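YaeQ family protein (Pseudomonas syringae pv. tomato, PDB 2OT9) is of unknown function but probably shares its fold with nucleases of the PD-(D/E)XK group. Local coordinates at residues T41-A46 against E66-E71; A48-E53 against H80-G85. All coordinates share one frame; numbering follows the deposited sequence.

Interaction 1: T41-A46 against E66-E71; sequences TVRLLA and EPALWE
A buried arginine reaches from a helix to the backbone of a bulged strand: Arg43 NH2 meets Ala68 O at 3.3 Å with an N-H...O angle of 150°, a weak hydrogen bond. The family belongs to the PD-(D/E)XK clan, and here helix 37-49 packs on the strand 69-72 region of its mixed sheet. The strand begins at a classic beta bulge, with Ala68 and Leu69 both facing Ile82, and the side chains of Ala68 and Leu69 both point toward the helix. The aliphatic part of Arg43 lies against Ala68 CB. The chi2 bend (-149°) sets Arg43 CD 3.5 Å from Ala68 CB, and the chi3 bend (-66°) turns the guanidinium so that its edge, near its plane, meets the carbonyl. The stronger grip on that group comes from elsewhere: NE forms a salt bridge with Glu35 OE2, and NH2 also bonds to Gly58 O. The bond to Ala68 therefore adds to a guanidinium already oriented by other partners. Leu69 packs against the helix, its CD2 lying 3.7 Å from Arg43 O and its CD1 3.7 Å from Ala46 CB, one turn further along.

Interaction 2: A48-E53 against H80-G85; sequences AFWYNE and HWIEVG. With SRT (S,R meso-tartaric acid), chain C.
Trp50 and His80 form an edge-to-face aromatic pair: the imidazole directs its edge at the indole face, the planes standing at 86° and the centroid of the five-membered ring of Trp50 lying 4.7 Å from that of His80. The approach is led by NE2, which comes within 3.6 Å of Trp50 CG. Because Phe49 CD2 sits over the centre of the other indole face, 3.5 Å above its plane, the indole is sandwiched between an aromatic neighbour from its own segment and one from the strand. Its rotation is further fixed at the polar end, where NE1 donates to Arg179 O.

Apolar packing comes from Ile82. CD1 reaches Trp50 CE3 at 3.9 Å, while CG1 lies over the centre of the His80 ring, so Ile82 touches both members of the pair. With chi1 at -49°, CG1 is anti to the carbonyl carbon, and the fully extended chi2 carries CD1 on to the indole.

In the fold, Trp50 is the first residue to leave helical geometry after helix 37-49, and it packs on His80 and Ile82 of strand 78-84, which lies inside the mixed sheet of this PD-(D/E)XK-clan protein between strands 69-72 and 101-106.

Polar contacts lie mainly along the strand. Trp81 NE1 donates to Glu83 OE2 at 3.0 Å, meeting it from above the carboxylate plane; the same oxygen forms a salt bridge with Arg91, a residue of the tartrate pocket, and OE1 accepts from Ala68 N. At the strand end the ligand hydroxyl O3 donates to Val84 O at 2.7 Å, and Gly85 CA lies 3.4 Å from ligand O1.

In the fold
Interactions 1 and 2 have centres about 5 Å apart and join one helix, 37-49 with its C-terminal exit, to two adjacent antiparallel strands. Main-chain pairing connects the strand sides directly: Leu69 O lies 2.8 Å from Ile82 N, and Glu71 N lies 3.0 Å from His80 O, both probable hydrogen bonds. Helix 37-49 also supplies Arg39, whose NH2 bonds to the meso-tartrate, so the helix that packs in interaction 1 and runs into Trp50 of interaction 2 also contributes to the pocket. Segment 80-85 of interaction 2 reaches the pocket with Val84 and Gly85, whereas in interaction 1 the side chain of Ala68 is about 6 Å from the ligand (nearest atoms).

Interaction 1: T41-A46 against E66-E71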
# COMPACT_ATOMS: atom_id res chain seq x y z
N THR A 41 3.33 3.75 -6.55
CA THR A 41 3.40 2.32 -6.85
C THR A 41 3.21 1.45 -5.61
O THR A 41 2.52 0.43 -5.67
CB THR A 41 4.71 2.00 -7.59
OG1 THR A 41 4.72 2.74 -8.82
CG2 THR A 41 4.83 0.50 -7.87
N VAL A 42 3.79 1.86 -4.49
CA VAL A 42 3.55 1.14 -3.23
C VAL A 42 2.06 1.20 -2.85
O VAL A 42 1.49 0.19 -2.42
CB VAL A 42 4.46 1.65 -2.09
CG1 VAL A 42 4.22 0.81 -0.83
CG2 VAL A 42 5.95 1.50 -2.48
N ARG A 43 1.42 2.36 -3.01
CA ARG A 43 -0.04 2.45 -2.78
C ARG A 43 -0.84 1.50 -3.68
O ARG A 43 -1.82 0.90 -3.24
CB ARG A 43 -0.53 3.89 -2.99
CG ARG A 43 -0.06 4.85 -1.91
CD ARG A 43 -1.08 5.96 -1.68
NE ARG A 43 -1.23 6.83 -2.84
CZ ARG A 43 -2.22 7.70 -3.00
NH1 ARG A 43 -2.26 8.47 -4.10
NH2 ARG A 43 -3.19 7.81 -2.08
N LEU A 44 -0.43 1.38 -4.95
CA LEU A 44 -1.10 0.44 -5.88
C LEU A 44 -0.92 -1.02 -5.48
O LEU A 44 -1.86 -1.84 -5.58
CB LEU A 44 -0.61 0.63 -7.32
CG LEU A 44 -0.69 2.03 -7.94
CD1 LEU A 44 -0.20 1.99 -9.41
CD2 LEU A 44 -2.08 2.60 -7.85
N LEU A 45 0.28 -1.38 -5.02
CA LEU A 45 0.52 -2.73 -4.52
C LEU A 45 -0.37 -3.00 -3.30
O LEU A 45 -0.94 -4.07 -3.18
CB LEU A 45 1.99 -2.91 -4.11
CG LEU A 45 3.00 -3.06 -5.25
CD1 LEU A 45 4.44 -2.99 -4.68
CD2 LEU A 45 2.76 -4.36 -6.01
N ALA A 46 -0.45 -2.03 -2.38
CA ALA A 46 -1.31 -2.18 -1.18
C ALA A 46 -2.78 -2.39 -1.57
O ALA A 46 -3.48 -3.19 -0.97
CB ALA A 46 -1.18 -0.92 -0.27
N GLU A 66 -5.44 11.79 7.01
CA GLU A 66 -5.87 10.67 6.17
C GLU A 66 -4.71 9.68 5.91
O GLU A 66 -3.56 10.07 5.91
CB GLU A 66 -6.46 11.16 4.84
CG GLU A 66 -7.79 11.92 5.00
CD GLU A 66 -8.66 11.86 3.75
OE1 GLU A 66 -8.33 11.13 2.78
OE2 GLU A 66 -9.72 12.54 3.76
N PRO A 67 -5.02 8.39 5.72
CA PRO A 67 -3.99 7.42 5.35
C PRO A 67 -3.78 7.39 3.84
O PRO A 67 -4.51 8.05 3.10
CB PRO A 67 -4.59 6.09 5.80
CG PRO A 67 -6.09 6.30 5.66
CD PRO A 67 -6.35 7.76 5.88
N ALA A 68 -2.82 6.58 3.39
CA ALA A 68 -2.62 6.28 1.99
C ALA A 68 -3.82 5.52 1.43
O ALA A 68 -4.31 5.83 0.33
CB ALA A 68 -1.34 5.47 1.82
N LEU A 69 -4.32 4.55 2.20
CA LEU A 69 -5.55 3.84 1.85
C LEU A 69 -6.36 3.50 3.10
O LEU A 69 -5.80 3.32 4.20
CB LEU A 69 -5.26 2.55 1.08
CG LEU A 69 -4.35 2.49 -0.15
CD1 LEU A 69 -2.88 2.38 0.24
CD2 LEU A 69 -4.74 1.29 -1.02
N TRP A 70 -7.68 3.39 2.94
CA TRP A 70 -8.50 2.92 4.04
C TRP A 70 -9.76 2.21 3.59
O TRP A 70 -10.33 2.51 2.54
CB TRP A 70 -8.84 4.01 5.08
CG TRP A 70 -9.34 5.31 4.56
CD1 TRP A 70 -9.66 5.62 3.26
CD2 TRP A 70 -9.61 6.50 5.33
NE1 TRP A 70 -10.09 6.92 3.18
CE2 TRP A 70 -10.06 7.49 4.43
CE3 TRP A 70 -9.50 6.82 6.68
CZ2 TRP A 70 -10.41 8.78 4.85
CZ3 TRP A 70 -9.84 8.11 7.10
CH2 TRP A 70 -10.29 9.07 6.19
N GLU A 71 -10.17 1.24 4.40
CA GLU A 71 -11.44 0.55 4.20
C GLU A 71 -12.34 1.00 5.34
O GLU A 71 -11.98 0.87 6.52
CB GLU A 71 -11.21 -0.95 4.26
CG GLU A 71 -12.44 -1.82 4.02
CD GLU A 71 -12.20 -3.29 4.35
OE1 GLU A 71 -11.04 -3.73 4.37
OE2 GLU A 71 -13.19 -4.00 4.59

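Interaction 2: A48-E53 against H80-G85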
# COMPACT_ATOMS: atom_id res chain seq x y z
N ALA A 48 -3.99 -3.75 -4.34
CA ALA A 48 -4.16 -5.12 -4.83
C ALA A 48 -4.07 -6.13 -3.67
O ALA A 48 -4.88 -7.07 -3.57
CB ALA A 48 -3.11 -5.44 -5.90
N PHE A 49 -3.12 -5.89 -2.77
CA PHE A 49 -2.79 -6.84 -1.71
C PHE A 49 -3.87 -6.92 -0.62
O PHE A 49 -4.06 -7.97 -0.00
CB PHE A 49 -1.44 -6.45 -1.09
CG PHE A 49 -0.83 -7.52 -0.24
CD1 PHE A 49 -0.50 -8.77 -0.78
CD2 PHE A 49 -0.56 -7.27 1.10
CE1 PHE A 49 0.09 -9.78 0.02
CE2 PHE A 49 0.03 -8.27 1.91
CZ PHE A 49 0.35 -9.51 1.37
N TRP A 50 -4.58 -5.82 -0.41
CA TRP A 50 -5.68 -5.81 0.55
C TRP A 50 -7.02 -5.45 -0.06
O TRP A 50 -7.89 -4.93 0.63
CB TRP A 50 -5.35 -4.88 1.72
CG TRP A 50 -4.33 -5.45 2.65
CD1 TRP A 50 -4.50 -6.51 3.51
CD2 TRP A 50 -3.00 -4.97 2.85
NE1 TRP A 50 -3.34 -6.73 4.20
CE2 TRP A 50 -2.41 -5.79 3.84
CE3 TRP A 50 -2.25 -3.93 2.29
CZ2 TRP A 50 -1.09 -5.59 4.29
CZ3 TRP A 50 -0.94 -3.72 2.73
CH2 TRP A 50 -0.37 -4.55 3.73
N TYR A 51 -7.17 -5.74 -1.36
CA TYR A 51 -8.38 -5.41 -2.11
C TYR A 51 -9.70 -5.77 -1.40
O TYR A 51 -9.85 -6.87 -0.86
CB TYR A 51 -8.38 -6.05 -3.51
CG TYR A 51 -9.64 -5.65 -4.23
CD1 TYR A 51 -9.78 -4.37 -4.79
CD2 TYR A 51 -10.75 -6.51 -4.27
CE1 TYR A 51 -10.98 -3.99 -5.40
CE2 TYR A 51 -11.93 -6.13 -4.88
CZ TYR A 51 -12.04 -4.87 -5.43
OH TYR A 51 -13.24 -4.51 -6.03
N ASN A 52 -10.64 -4.82 -1.44
CA ASN A 52 -12.01 -4.96 -0.94
C ASN A 52 -12.80 -3.94 -1.76
O ASN A 52 -12.25 -2.91 -2.16
CB ASN A 52 -12.00 -4.61 0.56
CG ASN A 52 -13.31 -4.86 1.24
OD1 ASN A 52 -14.21 -4.01 1.20
ND2 ASN A 52 -13.43 -6.02 1.88
N GLU A 53 -14.08 -4.21 -2.04
CA GLU A 53 -14.90 -3.19 -2.72
C GLU A 53 -14.97 -1.88 -1.93
O GLU A 53 -15.19 -0.81 -2.51
CB GLU A 53 -16.32 -3.70 -3.03
CG GLU A 53 -17.01 -4.38 -1.86
CD GLU A 53 -18.51 -4.62 -2.09
OE1 GLU A 53 -19.06 -4.14 -3.12
OE2 GLU A 53 -19.14 -5.29 -1.24
N HIS A 80 -9.78 -0.73 8.23
CA HIS A 80 -8.39 -0.98 7.86
C HIS A 80 -7.75 0.35 7.50
O HIS A 80 -8.26 1.07 6.65
CB HIS A 80 -8.34 -1.98 6.68
CG HIS A 80 -6.98 -2.59 6.42
ND1 HIS A 80 -5.92 -2.49 7.30
CD2 HIS A 80 -6.54 -3.36 5.39
CE1 HIS A 80 -4.88 -3.15 6.81
NE2 HIS A 80 -5.24 -3.69 5.66
N TRP A 81 -6.65 0.66 8.18
CA TRP A 81 -5.90 1.89 7.96
C TRP A 81 -4.54 1.51 7.37
O TRP A 81 -3.75 0.86 8.03
CB TRP A 81 -5.69 2.60 9.32
CG TRP A 81 -5.04 3.97 9.25
CD1 TRP A 81 -3.72 4.24 9.05
CD2 TRP A 81 -5.69 5.24 9.42
NE1 TRP A 81 -3.50 5.60 9.07
CE2 TRP A 81 -4.69 6.24 9.31
CE3 TRP A 81 -7.02 5.64 9.68
CZ2 TRP A 81 -4.98 7.61 9.42
CZ3 TRP A 81 -7.30 7.00 9.79
CH2 TRP A 81 -6.29 7.97 9.65
N ILE A 82 -4.28 1.92 6.13
CA ILE A 82 -3.04 1.53 5.46
C ILE A 82 -2.14 2.72 5.17
O ILE A 82 -2.53 3.66 4.47
CB ILE A 82 -3.33 0.79 4.14
CG1 ILE A 82 -4.37 -0.31 4.37
CG2 ILE A 82 -2.03 0.20 3.55
CD1 ILE A 82 -4.78 -1.13 3.13
N GLU A 83 -0.91 2.66 5.68
CA GLU A 83 0.09 3.67 5.30
C GLU A 83 1.15 3.07 4.40
O GLU A 83 1.28 1.84 4.29
CB GLU A 83 0.77 4.24 6.56
CG GLU A 83 -0.18 4.99 7.50
CD GLU A 83 -0.71 6.33 6.94
OE1 GLU A 83 -0.55 6.65 5.73
OE2 GLU A 83 -1.31 7.07 7.74
N VAL A 84 1.92 3.94 3.74
CA VAL A 84 3.08 3.52 2.96
C VAL A 84 4.27 4.40 3.34
O VAL A 84 4.10 5.54 3.78
CB VAL A 84 2.82 3.54 1.41
CG1 VAL A 84 1.55 2.72 1.04
CG2 VAL A 84 2.70 4.96 0.89
N GLY A 85 5.47 3.87 3.19
CA GLY A 85 6.68 4.67 3.44
C GLY A 85 7.22 4.45 4.85
O GLY A 85 7.28 3.31 5.32
O1 SRT C . 6.79 7.88 4.45
O11 SRT C . 6.97 9.57 5.82
C1 SRT C . 6.35 8.92 4.96
C2 SRT C . 4.98 9.35 4.50
O2 SRT C . 4.85 10.71 4.07
C3 SRT C . 4.03 9.02 5.63
O3 SRT C . 3.79 7.62 5.47
C4 SRT C . 2.75 9.84 5.57
O4 SRT C . 2.15 10.04 4.48
O41 SRT C . 2.33 10.30 6.65